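Local coordinates for protein glycerol dehydratase (Clostridium butyricum, PDB 1R9D) that probably dehydrates glycerol to an aldehyde by glycyl-radical chemistry, without the coenzyme B12 on which the classical glycerol dehydratases depend, at residues A272-E277 with H281-A286; P294-D299 with T355-Y360; C313-L318 with V367-P372. All blocks are in the same frame, centred on the assembly; numbering follows the deposited sequence.

Contact 1 of 3, residues A272-E277 with H281-A286; sequences AIINIE and HSISPA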
ATOM      1  N   ALA A 272       5.334  15.032 -24.717  1.00 26.06           N
ATOM      2  CA  ALA A 272       4.825  16.129 -23.904  1.00 25.56           C
ATOM      3  C   ALA A 272       3.980  15.680 -22.714  1.00 25.23           C
ATOM      4  O   ALA A 272       4.196  16.132 -21.593  1.00 24.92           O
ATOM      5  CB  ALA A 272       4.020  17.101 -24.781  1.00 26.73           C
ATOM      6  N   ILE A 273       3.022  14.790 -22.952  1.00 25.00           N
ATOM      7  CA  ILE A 273       2.151  14.332 -21.879  1.00 24.84           C
ATOM      8  C   ILE A 273       2.914  13.599 -20.774  1.00 24.87           C
ATOM      9  O   ILE A 273       2.537  13.667 -19.608  1.00 24.52           O
ATOM     10  CB  ILE A 273       1.003  13.462 -22.441  1.00 25.46           C
ATOM     11  CG1 ILE A 273       0.189  14.294 -23.445  1.00 26.03           C
ATOM     12  CG2 ILE A 273       0.099  12.989 -21.310  1.00 25.60           C
ATOM     13  CD1 ILE A 273      -0.834  13.512 -24.230  1.00 26.25           C
ATOM     14  N   ILE A 274       3.995  12.912 -21.129  1.00 24.80           N
ATOM     15  CA  ILE A 274       4.791  12.231 -20.112  1.00 23.66           C
ATOM     16  C   ILE A 274       5.282  13.285 -19.120  1.00 23.56           C
ATOM     17  O   ILE A 274       5.263  13.076 -17.903  1.00 22.29           O
ATOM     18  CB  ILE A 274       6.017  11.518 -20.730  1.00 24.60           C
ATOM     19  CG1 ILE A 274       5.562  10.293 -21.524  1.00 24.42           C
ATOM     20  CG2 ILE A 274       6.990  11.112 -19.632  1.00 23.29           C
ATOM     21  CD1 ILE A 274       6.677   9.562 -22.243  1.00 25.94           C
ATOM     22  N   ASN A 275       5.700  14.427 -19.665  1.00 24.03           N
ATOM     23  CA  ASN A 275       6.216  15.551 -18.890  1.00 24.52           C
ATOM     24  C   ASN A 275       5.155  16.330 -18.108  1.00 25.33           C
ATOM     25  O   ASN A 275       5.480  17.256 -17.359  1.00 24.89           O
ATOM     26  CB  ASN A 275       6.986  16.496 -19.822  1.00 25.40           C
ATOM     27  CG  ASN A 275       8.373  15.976 -20.166  1.00 26.04           C
ATOM     28  OD1 ASN A 275       9.328  16.213 -19.431  1.00 27.83           O
ATOM     29  ND2 ASN A 275       8.485  15.251 -21.274  1.00 25.54           N
ATOM     30  N   ILE A 276       3.889  15.968 -18.297  1.00 26.28           N
ATOM     31  CA  ILE A 276       2.798  16.611 -17.571  1.00 26.38           C
ATOM     32  C   ILE A 276       2.438  15.708 -16.386  1.00 24.82           C
ATOM     33  O   ILE A 276       2.135  16.179 -15.296  1.00 23.81           O
ATOM     34  CB  ILE A 276       1.558  16.814 -18.474  1.00 26.80           C
ATOM     35  CG1 ILE A 276       1.908  17.770 -19.616  1.00 27.85           C
ATOM     36  CG2 ILE A 276       0.396  17.369 -17.650  1.00 27.84           C
ATOM     37  CD1 ILE A 276       0.758  18.047 -20.576  1.00 28.38           C
ATOM     38  N   GLU A 277       2.503  14.400 -16.603  1.00 25.40           N
ATOM     39  CA  GLU A 277       2.197  13.452 -15.540  1.00 25.64           C
ATOM     40  C   GLU A 277       3.240  13.522 -14.428  1.00 25.23           C
ATOM     41  O   GLU A 277       2.904  13.476 -13.244  1.00 25.19           O
ATOM     42  CB  GLU A 277       2.134  12.023 -16.097  1.00 26.20           C
ATOM     43  CG  GLU A 277       1.917  10.963 -15.024  1.00 27.95           C
ATOM     44  CD  GLU A 277       1.752   9.562 -15.601  1.00 30.46           C
ATOM     45  OE1 GLU A 277       2.656   9.107 -16.333  1.00 29.80           O
ATOM     46  OE2 GLU A 277       0.717   8.916 -15.314  1.00 30.15           O
ATOM     47  N   HIS A 281      13.237  13.867 -15.066  1.00 23.13           N
ATOM     48  CA  HIS A 281      13.859  14.238 -16.329  1.00 24.11           C
ATOM     49  C   HIS A 281      14.493  13.042 -17.033  1.00 23.78           C
ATOM     50  O   HIS A 281      14.233  11.892 -16.675  1.00 23.95           O
ATOM     51  CB  HIS A 281      14.876  15.384 -16.144  1.00 24.05           C
ATOM     52  CG  HIS A 281      15.980  15.089 -15.176  1.00 25.10           C
ATOM     53  ND1 HIS A 281      16.056  15.679 -13.934  1.00 24.33           N
ATOM     54  CD2 HIS A 281      17.072  14.292 -15.282  1.00 23.49           C
ATOM     55  CE1 HIS A 281      17.146  15.261 -13.316  1.00 26.12           C
ATOM     56  NE2 HIS A 281      17.780  14.418 -14.113  1.00 23.43           N
ATOM     57  N   SER A 282      15.315  13.312 -18.036  1.00 23.63           N
ATOM     58  CA  SER A 282      15.939  12.255 -18.815  1.00 23.47           C
ATOM     59  C   SER A 282      14.888  11.406 -19.528  1.00 23.80           C
ATOM     60  O   SER A 282      15.024  10.189 -19.646  1.00 22.24           O
ATOM     61  CB  SER A 282      16.843  11.385 -17.935  1.00 23.69           C
ATOM     62  OG  SER A 282      18.019  12.104 -17.592  1.00 21.57           O
ATOM     63  N   ILE A 283      13.815  12.060 -19.972  1.00 22.95           N
ATOM     64  CA  ILE A 283      12.780  11.383 -20.742  1.00 22.79           C
ATOM     65  C   ILE A 283      13.458  11.391 -22.108  1.00 23.30           C
ATOM     66  O   ILE A 283      13.506  12.419 -22.792  1.00 24.58           O
ATOM     67  CB  ILE A 283      11.466  12.200 -20.777  1.00 22.27           C
ATOM     68  CG1 ILE A 283      10.955  12.409 -19.350  1.00 21.43           C
ATOM     69  CG2 ILE A 283      10.418  11.469 -21.611  1.00 21.68           C
ATOM     70  CD1 ILE A 283      10.769  11.107 -18.546  1.00 22.46           C
ATOM     71  N   SER A 284      13.989  10.238 -22.495  1.00 22.41           N
ATOM     72  CA  SER A 284      14.769  10.133 -23.718  1.00 22.45           C
ATOM     73  C   SER A 284      14.174   9.477 -24.945  1.00 21.61           C
ATOM     74  O   SER A 284      13.781   8.312 -24.914  1.00 20.12           O
ATOM     75  CB  SER A 284      16.091   9.440 -23.384  1.00 22.83           C
ATOM     76  OG  SER A 284      16.676  10.027 -22.233  1.00 23.51           O
ATOM     77  N   PRO A 285      14.127  10.223 -26.064  1.00 21.70           N
ATOM     78  CA  PRO A 285      13.590   9.733 -27.335  1.00 21.96           C
ATOM     79  C   PRO A 285      14.338   8.481 -27.813  1.00 22.92           C
ATOM     80  O   PRO A 285      13.786   7.649 -28.528  1.00 22.86           O
ATOM     81  CB  PRO A 285      13.798  10.922 -28.272  1.00 23.26           C
ATOM     82  CG  PRO A 285      13.623  12.097 -27.348  1.00 22.32           C
ATOM     83  CD  PRO A 285      14.428  11.665 -26.142  1.00 23.18           C
ATOM     84  N   ALA A 286      15.600   8.363 -27.409  1.00 23.39           N
ATOM     85  CA  ALA A 286      16.434   7.225 -27.793  1.00 23.53           C
ATOM     86  C   ALA A 286      16.585   7.063 -29.309  1.00 23.57           C
ATOM     87  O   ALA A 286      16.922   8.025 -29.995  1.00 23.47           O
ATOM     88  CB  ALA A 286      15.896   5.942 -27.167  1.00 24.88           C
TER
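I283 is the side chain of the loop 281-286 that reaches the helical segment 272-277, where it meets I274 and N275. The CA atoms of N275 and I283 are 8.0 Å apart, a gap bridged by side chains alone. From CA of I283 the bond to CB heads toward the helix, and CB stops 4.8 Å from CG2 of I274. Beyond CB the chain forks. CG2 of I283 lies 4.0 Å from CG2 of I274. CG1 has two neighbours, with OD1 of N275 at 4.1 Å and the same I274 methyl at 4.2 Å. At the tip, CD1 of I283 comes to 3.9 Å from CG2 of I274. A chi2 of -55° explains this, because it turns CD1 back beside CG2 of its own residue, and both methyls then bear on one methyl of I274. Helix 260-277 and the loop after it belong to the pyruvate formate lyase-like fold of the glycyl-radical enzymes. On the loop, H281 NE2 and S282 OG hydrogen-bond to a bound glycerol, consistent with a place at the substrate pocket, whereas I283 turns from that site to the helix. The amide of N275 slides past I283 in the contrary sense. Its ND2 is engaged by the carbonyl O of H271 one turn earlier, and OD1 meets CG1 of I283 by van der Waals contact. I274 also touches F521 and L522 of helix 520-524, which continue the apolar packing.

Contact 2 of 3, residues P294-D299 with T355-Y360; sequences PYYEND and TNKVSY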
ATOM      1  N   PRO A 294      10.543   4.596 -40.837  1.00 31.81           N
ATOM      2  CA  PRO A 294       9.478   3.952 -41.613  1.00 32.16           C
ATOM      3  C   PRO A 294       8.407   4.926 -42.110  1.00 31.78           C
ATOM      4  O   PRO A 294       7.914   4.793 -43.227  1.00 32.96           O
ATOM      5  CB  PRO A 294       8.928   2.918 -40.638  1.00 31.94           C
ATOM      6  CG  PRO A 294      10.162   2.508 -39.884  1.00 31.54           C
ATOM      7  CD  PRO A 294      10.814   3.844 -39.598  1.00 32.15           C
ATOM      8  N   TYR A 295       8.053   5.904 -41.287  1.00 31.79           N
ATOM      9  CA  TYR A 295       7.046   6.882 -41.682  1.00 32.35           C
ATOM     10  C   TYR A 295       7.589   7.833 -42.744  1.00 33.73           C
ATOM     11  O   TYR A 295       6.851   8.276 -43.625  1.00 32.50           O
ATOM     12  CB  TYR A 295       6.550   7.657 -40.460  1.00 31.52           C
ATOM     13  CG  TYR A 295       5.871   6.764 -39.446  1.00 32.39           C
ATOM     14  CD1 TYR A 295       6.603   6.130 -38.444  1.00 32.04           C
ATOM     15  CD2 TYR A 295       4.502   6.496 -39.531  1.00 31.94           C
ATOM     16  CE1 TYR A 295       5.992   5.247 -37.553  1.00 32.01           C
ATOM     17  CE2 TYR A 295       3.882   5.612 -38.646  1.00 31.86           C
ATOM     18  CZ  TYR A 295       4.634   4.989 -37.662  1.00 32.43           C
ATOM     19  OH  TYR A 295       4.033   4.092 -36.807  1.00 31.91           O
ATOM     20  N   TYR A 296       8.878   8.145 -42.668  1.00 34.21           N
ATOM     21  CA  TYR A 296       9.491   9.020 -43.658  1.00 35.54           C
ATOM     22  C   TYR A 296       9.587   8.295 -44.994  1.00 36.54           C
ATOM     23  O   TYR A 296       9.258   8.855 -46.042  1.00 36.84           O
ATOM     24  CB  TYR A 296      10.896   9.436 -43.222  1.00 35.75           C
ATOM     25  CG  TYR A 296      11.748   9.936 -44.370  1.00 35.96           C
ATOM     26  CD1 TYR A 296      11.579  11.221 -44.891  1.00 36.42           C
ATOM     27  CD2 TYR A 296      12.692   9.104 -44.966  1.00 36.54           C
ATOM     28  CE1 TYR A 296      12.335  11.663 -45.981  1.00 36.50           C
ATOM     29  CE2 TYR A 296      13.449   9.533 -46.056  1.00 36.98           C
ATOM     30  CZ  TYR A 296      13.266  10.811 -46.558  1.00 36.97           C
ATOM     31  OH  TYR A 296      14.007  11.216 -47.648  1.00 37.52           O
ATOM     32  N   GLU A 297      10.044   7.048 -44.953  1.00 37.48           N
ATOM     33  CA  GLU A 297      10.207   6.251 -46.162  1.00 39.49           C
ATOM     34  C   GLU A 297       8.890   5.948 -46.873  1.00 39.60           C
ATOM     35  O   GLU A 297       8.822   5.987 -48.099  1.00 39.05           O
ATOM     36  CB  GLU A 297      10.923   4.934 -45.840  1.00 41.56           C
ATOM     37  CG  GLU A 297      11.217   4.068 -47.062  1.00 46.01           C
ATOM     38  CD  GLU A 297      12.258   4.681 -47.995  1.00 49.31           C
ATOM     39  OE1 GLU A 297      12.145   5.885 -48.319  1.00 51.30           O
ATOM     40  OE2 GLU A 297      13.188   3.956 -48.416  1.00 51.40           O
ATOM     41  N   ASN A 298       7.847   5.642 -46.109  1.00 39.89           N
ATOM     42  CA  ASN A 298       6.556   5.325 -46.710  1.00 40.91           C
ATOM     43  C   ASN A 298       5.733   6.546 -47.108  1.00 41.00           C
ATOM     44  O   ASN A 298       4.669   6.403 -47.708  1.00 40.81           O
ATOM     45  CB  ASN A 298       5.732   4.435 -45.775  1.00 41.89           C
ATOM     46  CG  ASN A 298       6.391   3.092 -45.521  1.00 43.15           C
ATOM     47  OD1 ASN A 298       7.039   2.531 -46.405  1.00 44.31           O
ATOM     48  ND2 ASN A 298       6.215   2.562 -44.315  1.00 44.85           N
ATOM     49  N   ASP A 299       6.218   7.739 -46.778  1.00 40.57           N
ATOM     50  CA  ASP A 299       5.508   8.965 -47.131  1.00 41.25           C
ATOM     51  C   ASP A 299       5.959   9.355 -48.540  1.00 42.23           C
ATOM     52  O   ASP A 299       7.022   9.950 -48.726  1.00 41.31           O
ATOM     53  CB  ASP A 299       5.843  10.087 -46.144  1.00 40.76           C
ATOM     54  CG  ASP A 299       4.876  11.253 -46.236  1.00 40.69           C
ATOM     55  OD1 ASP A 299       4.556  11.672 -47.370  1.00 40.22           O
ATOM     56  OD2 ASP A 299       4.443  11.756 -45.177  1.00 39.92           O
ATOM     57  N   THR A 355      22.018   2.454 -40.074  1.00 29.03           N
ATOM     58  CA  THR A 355      22.040   3.859 -40.485  1.00 29.78           C
ATOM     59  C   THR A 355      20.972   4.101 -41.554  1.00 30.08           C
ATOM     60  O   THR A 355      20.796   3.278 -42.454  1.00 30.08           O
ATOM     61  CB  THR A 355      23.402   4.251 -41.103  1.00 30.74           C
ATOM     62  OG1 THR A 355      24.468   3.823 -40.248  1.00 31.71           O
ATOM     63  CG2 THR A 355      23.491   5.761 -41.272  1.00 31.43           C
ATOM     64  N   ASN A 356      20.254   5.218 -41.452  1.00 29.73           N
ATOM     65  CA  ASN A 356      19.241   5.552 -42.450  1.00 29.77           C
ATOM     66  C   ASN A 356      19.144   7.060 -42.678  1.00 30.24           C
ATOM     67  O   ASN A 356      19.848   7.844 -42.038  1.00 29.32           O
ATOM     68  CB  ASN A 356      17.865   4.962 -42.083  1.00 28.81           C
ATOM     69  CG  ASN A 356      17.295   5.517 -40.789  1.00 29.53           C
ATOM     70  OD1 ASN A 356      17.252   6.729 -40.579  1.00 29.58           O
ATOM     71  ND2 ASN A 356      16.829   4.624 -39.921  1.00 29.32           N
ATOM     72  N   LYS A 357      18.274   7.461 -43.602  1.00 30.08           N
ATOM     73  CA  LYS A 357      18.110   8.871 -43.934  1.00 30.64           C
ATOM     74  C   LYS A 357      17.836   9.770 -42.729  1.00 29.17           C
ATOM     75  O   LYS A 357      18.401  10.860 -42.628  1.00 28.29           O
ATOM     76  CB  LYS A 357      16.986   9.036 -44.962  1.00 32.52           C
ATOM     77  CG  LYS A 357      16.796  10.464 -45.451  1.00 35.45           C
ATOM     78  CD  LYS A 357      17.989  10.936 -46.263  1.00 38.76           C
ATOM     79  CE  LYS A 357      17.753  12.327 -46.831  1.00 40.43           C
ATOM     80  NZ  LYS A 357      18.899  12.780 -47.668  1.00 43.19           N
ATOM     81  N   VAL A 358      16.969   9.319 -41.823  1.00 28.18           N
ATOM     82  CA  VAL A 358      16.638  10.101 -40.634  1.00 27.64           C
ATOM     83  C   VAL A 358      17.857  10.243 -39.729  1.00 27.34           C
ATOM     84  O   VAL A 358      17.993  11.238 -39.016  1.00 27.01           O
ATOM     85  CB  VAL A 358      15.479   9.458 -39.836  1.00 28.23           C
ATOM     86  CG1 VAL A 358      15.179  10.280 -38.591  1.00 27.71           C
ATOM     87  CG2 VAL A 358      14.235   9.382 -40.704  1.00 29.16           C
ATOM     88  N   SER A 359      18.745   9.253 -39.759  1.00 27.23           N
ATOM     89  CA  SER A 359      19.959   9.313 -38.946  1.00 27.46           C
ATOM     90  C   SER A 359      20.693  10.601 -39.307  1.00 27.63           C
ATOM     91  O   SER A 359      21.111  11.357 -38.434  1.00 26.84           O
ATOM     92  CB  SER A 359      20.892   8.132 -39.245  1.00 28.28           C
ATOM     93  OG  SER A 359      20.257   6.878 -39.075  1.00 27.93           O
ATOM     94  N   TYR A 360      20.849  10.837 -40.607  1.00 27.23           N
ATOM     95  CA  TYR A 360      21.546  12.024 -41.086  1.00 27.68           C
ATOM     96  C   TYR A 360      20.756  13.311 -40.887  1.00 28.52           C
ATOM     97  O   TYR A 360      21.337  14.376 -40.679  1.00 28.48           O
ATOM     98  CB  TYR A 360      21.923  11.850 -42.561  1.00 28.32           C
ATOM     99  CG  TYR A 360      23.041  10.851 -42.780  1.00 28.41           C
ATOM    100  CD1 TYR A 360      22.788   9.588 -43.313  1.00 28.57           C
ATOM    101  CD2 TYR A 360      24.355  11.166 -42.423  1.00 29.63           C
ATOM    102  CE1 TYR A 360      23.822   8.654 -43.486  1.00 29.16           C
ATOM    103  CE2 TYR A 360      25.392  10.247 -42.591  1.00 28.62           C
ATOM    104  CZ  TYR A 360      25.120   8.997 -43.120  1.00 29.36           C
ATOM    105  OH  TYR A 360      26.151   8.098 -43.286  1.00 30.19           O
TER
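The phenol ring of Y296 is approached by K357 and V358 at a slant, so neither a stack nor a clean edge contact results. K357 supplies the closer partner. Its CG is 3.5 Å from CE2 and 3.6 Å from OH of Y296, and CB of K357 lies 3.7 Å from CE2, which places the aliphatic root of the lysine obliquely across the hydroxyl end of the ring. A bend at chi2 of K357 (67°) then carries the amine end off from segment 294-299. V358 touches nearer the backbone, with CG2 at 4.2 Å from CB of Y296. The partner helix starts just here: N356 N donates to S359 OG (2.9 Å), and S359 N donates back to N356 OD1 (3.0 Å), forming a capping box that fixes the first turn from which K357 and V358 project. S359 OG also bonds D289 and N356 ND2 bonds the carbonyl O of D289, so the cap is tied to the beginning of helix 288-298. The contact thus joins the end of helix 288-298 to the start of helix 357-369, with D304 of helix 304-317 holding Y296 OH and F260 of helix 260-277 also touching Y296.

Contact 3 of 3, residues C313-L318 with V367-P372; sequences CIWIKL and VHVKLP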
ATOM      1  N   CYS A 313      11.595  21.475 -36.119  1.00 29.18           N
ATOM      2  CA  CYS A 313      10.574  21.956 -35.195  1.00 29.02           C
ATOM      3  C   CYS A 313      10.547  21.106 -33.930  1.00 28.89           C
ATOM      4  O   CYS A 313      10.362  21.630 -32.834  1.00 28.98           O
ATOM      5  CB  CYS A 313       9.195  21.946 -35.856  1.00 30.08           C
ATOM      6  SG  CYS A 313       8.968  23.285 -37.059  1.00 33.25           S
ATOM      7  N   ILE A 314      10.727  19.797 -34.087  1.00 28.03           N
ATOM      8  CA  ILE A 314      10.739  18.898 -32.936  1.00 28.03           C
ATOM      9  C   ILE A 314      11.943  19.249 -32.065  1.00 26.72           C
ATOM     10  O   ILE A 314      11.850  19.279 -30.839  1.00 26.07           O
ATOM     11  CB  ILE A 314      10.826  17.417 -33.372  1.00 29.39           C
ATOM     12  CG1 ILE A 314       9.476  16.964 -33.949  1.00 30.55           C
ATOM     13  CG2 ILE A 314      11.206  16.549 -32.186  1.00 28.92           C
ATOM     14  CD1 ILE A 314       9.483  15.558 -34.511  1.00 31.81           C
ATOM     15  N   TRP A 315      13.075  19.519 -32.706  1.00 26.49           N
ATOM     16  CA  TRP A 315      14.276  19.895 -31.968  1.00 26.35           C
ATOM     17  C   TRP A 315      13.959  21.118 -31.108  1.00 26.31           C
ATOM     18  O   TRP A 315      14.278  21.159 -29.919  1.00 25.36           O
ATOM     19  CB  TRP A 315      15.422  20.226 -32.931  1.00 26.37           C
ATOM     20  CG  TRP A 315      16.516  19.183 -33.011  1.00 25.58           C
ATOM     21  CD1 TRP A 315      17.858  19.396 -32.855  1.00 25.59           C
ATOM     22  CD2 TRP A 315      16.364  17.784 -33.298  1.00 25.05           C
ATOM     23  NE1 TRP A 315      18.550  18.219 -33.030  1.00 25.78           N
ATOM     24  CE2 TRP A 315      17.660  17.215 -33.301  1.00 26.12           C
ATOM     25  CE3 TRP A 315      15.262  16.956 -33.552  1.00 25.70           C
ATOM     26  CZ2 TRP A 315      17.883  15.854 -33.549  1.00 24.56           C
ATOM     27  CZ3 TRP A 315      15.483  15.597 -33.799  1.00 25.25           C
ATOM     28  CH2 TRP A 315      16.787  15.063 -33.796  1.00 25.65           C
ATOM     29  N   ILE A 316      13.311  22.116 -31.704  1.00 26.09           N
ATOM     30  CA  ILE A 316      12.969  23.315 -30.954  1.00 26.41           C
ATOM     31  C   ILE A 316      12.005  23.025 -29.797  1.00 25.62           C
ATOM     32  O   ILE A 316      12.173  23.560 -28.701  1.00 25.42           O
ATOM     33  CB  ILE A 316      12.375  24.400 -31.888  1.00 27.27           C
ATOM     34  CG1 ILE A 316      13.452  24.849 -32.886  1.00 29.35           C
ATOM     35  CG2 ILE A 316      11.879  25.580 -31.070  1.00 28.21           C
ATOM     36  CD1 ILE A 316      12.985  25.864 -33.913  1.00 31.88           C
ATOM     37  N   LYS A 317      11.005  22.177 -30.035  1.00 25.88           N
ATOM     38  CA  LYS A 317      10.041  21.835 -28.987  1.00 26.64           C
ATOM     39  C   LYS A 317      10.739  21.183 -27.791  1.00 26.15           C
ATOM     40  O   LYS A 317      10.379  21.428 -26.642  1.00 25.80           O
ATOM     41  CB  LYS A 317       8.962  20.884 -29.524  1.00 28.65           C
ATOM     42  CG  LYS A 317       8.044  21.490 -30.590  1.00 31.22           C
ATOM     43  CD  LYS A 317       7.363  22.759 -30.095  1.00 33.17           C
ATOM     44  CE  LYS A 317       6.515  22.516 -28.861  1.00 34.91           C
ATOM     45  NZ  LYS A 317       5.948  23.792 -28.312  1.00 37.46           N
ATOM     46  N   LEU A 318      11.742  20.354 -28.060  1.00 26.40           N
ATOM     47  CA  LEU A 318      12.470  19.690 -26.980  1.00 26.22           C
ATOM     48  C   LEU A 318      13.201  20.701 -26.091  1.00 26.23           C
ATOM     49  O   LEU A 318      13.625  20.375 -24.984  1.00 27.41           O
ATOM     50  CB  LEU A 318      13.458  18.671 -27.565  1.00 26.74           C
ATOM     51  CG  LEU A 318      12.831  17.408 -28.171  1.00 26.22           C
ATOM     52  CD1 LEU A 318      13.797  16.762 -29.140  1.00 27.36           C
ATOM     53  CD2 LEU A 318      12.437  16.446 -27.058  1.00 26.74           C
ATOM     54  N   VAL A 367      22.633  21.255 -36.349  1.00 26.21           N
ATOM     55  CA  VAL A 367      23.291  22.431 -36.914  1.00 27.08           C
ATOM     56  C   VAL A 367      22.280  23.511 -37.309  1.00 28.39           C
ATOM     57  O   VAL A 367      22.591  24.703 -37.280  1.00 28.51           O
ATOM     58  CB  VAL A 367      24.130  22.062 -38.149  1.00 27.99           C
ATOM     59  CG1 VAL A 367      24.902  23.288 -38.639  1.00 27.42           C
ATOM     60  CG2 VAL A 367      25.093  20.942 -37.800  1.00 28.63           C
ATOM     61  N   HIS A 368      21.073  23.090 -37.671  1.00 28.94           N
ATOM     62  CA  HIS A 368      20.017  24.025 -38.057  1.00 29.60           C
ATOM     63  C   HIS A 368      19.503  24.822 -36.864  1.00 30.07           C
ATOM     64  O   HIS A 368      19.303  26.035 -36.951  1.00 30.76           O
ATOM     65  CB  HIS A 368      18.833  23.278 -38.679  1.00 29.24           C
ATOM     66  CG  HIS A 368      19.024  22.920 -40.118  1.00 29.62           C
ATOM     67  ND1 HIS A 368      18.025  22.347 -40.877  1.00 29.73           N
ATOM     68  CD2 HIS A 368      20.091  23.055 -40.941  1.00 29.12           C
ATOM     69  CE1 HIS A 368      18.470  22.145 -42.105  1.00 30.30           C
ATOM     70  NE2 HIS A 368      19.721  22.566 -42.170  1.00 29.28           N
ATOM     71  N   VAL A 369      19.301  24.128 -35.749  1.00 29.55           N
ATOM     72  CA  VAL A 369      18.765  24.727 -34.532  1.00 29.52           C
ATOM     73  C   VAL A 369      19.804  25.279 -33.556  1.00 29.58           C
ATOM     74  O   VAL A 369      19.635  26.366 -33.013  1.00 29.15           O
ATOM     75  CB  VAL A 369      17.880  23.698 -33.794  1.00 29.45           C
ATOM     76  CG1 VAL A 369      17.310  24.302 -32.525  1.00 29.39           C
ATOM     77  CG2 VAL A 369      16.763  23.230 -34.721  1.00 29.93           C
ATOM     78  N   LYS A 370      20.867  24.514 -33.326  1.00 29.35           N
ATOM     79  CA  LYS A 370      21.938  24.918 -32.417  1.00 29.50           C
ATOM     80  C   LYS A 370      21.509  25.309 -30.998  1.00 28.32           C
ATOM     81  O   LYS A 370      21.957  26.320 -30.458  1.00 27.57           O
ATOM     82  CB  LYS A 370      22.758  26.055 -33.041  1.00 30.57           C
ATOM     83  CG  LYS A 370      23.406  25.679 -34.369  1.00 33.73           C
ATOM     84  CD  LYS A 370      24.332  26.774 -34.890  1.00 35.90           C
ATOM     85  CE  LYS A 370      24.952  26.378 -36.224  1.00 37.11           C
ATOM     86  NZ  LYS A 370      25.955  27.382 -36.692  1.00 39.37           N
ATOM     87  N   LEU A 371      20.641  24.502 -30.395  1.00 27.37           N
ATOM     88  CA  LEU A 371      20.184  24.735 -29.029  1.00 27.18           C
ATOM     89  C   LEU A 371      20.718  23.574 -28.178  1.00 27.22           C
ATOM     90  O   LEU A 371      21.191  22.583 -28.719  1.00 27.16           O
ATOM     91  CB  LEU A 371      18.648  24.789 -28.984  1.00 27.04           C
ATOM     92  CG  LEU A 371      18.051  26.076 -29.576  1.00 28.02           C
ATOM     93  CD1 LEU A 371      16.525  26.020 -29.564  1.00 27.07           C
ATOM     94  CD2 LEU A 371      18.533  27.264 -28.765  1.00 27.72           C
ATOM     95  N   PRO A 372      20.650  23.681 -26.840  1.00 27.82           N
ATOM     96  CA  PRO A 372      21.142  22.628 -25.935  1.00 27.79           C
ATOM     97  C   PRO A 372      20.507  21.249 -26.108  1.00 28.30           C
ATOM     98  O   PRO A 372      21.184  20.222 -25.968  1.00 26.82           O
ATOM     99  CB  PRO A 372      20.861  23.205 -24.551  1.00 28.40           C
ATOM    100  CG  PRO A 372      20.945  24.683 -24.776  1.00 28.27           C
ATOM    101  CD  PRO A 372      20.191  24.848 -26.069  1.00 27.69           C
TER
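V369 places its two methyls against W315 and I316, consecutive residues of the helical segment 313-318. Across the contact, the CA atoms of I316 and V369 are 7.0 Å apart. The conformation of V369 decides which methyl goes where. With chi1 at 180°, CG1 stands trans to the backbone N and lies 3.9 Å from CG1 of I316, while CG2, beside the backbone N, comes to 3.7 Å from CB of W315 and 4.1 Å from CG1 of I316. CG1 of I316 is therefore touched by both branches of the valine, and the side chains of I316 and V369 pass at a slant. W315 contributes CB in the main. Its chi1 of -107°, away from the usual staggered positions, sets the indole so that V369 CG2 meets it obliquely. The same tryptophan packs on A365 and A362, one and two turns earlier in helix 357-369, and on P374. I316 also faces I13, L16 and I20 of helix 11-22, so the V369 contact is one part of a junction of three helices. Just after V369, K370 takes positive phi (54°) and the helix ends. Next to V369, H368 is held separately, ND1 by D312 and NE2 by S7. The contact itself is made by buried carbon atoms alone, which implies that dispersion and the exclusion of water hold it, and that the relative position of the two helices depends on how the branches fit rather than on directional bonds.

In the fold
Contacts 2 and 3 share helix 357-369, contact 2 near its start and contact 3 at its end, with centres about 19 Å apart. Their segments alternate along the chain, so the successive helices 288-298 and 304-317 both pack on that one helix. Contact 1 closes earlier in the sequence; its centre is about 16 Å from that of contact 3 and 23 Å from that of contact 2. None of the three touches another, the nearest atoms of contacts 1 and 3 being about 5 Å apart. Contact 1 is tied to the ligand through its loop, whose H281 and S282 bond the glycerol, while the I283 side chain that makes the contact is about 10 Å from it; contacts 2 and 3 join helices.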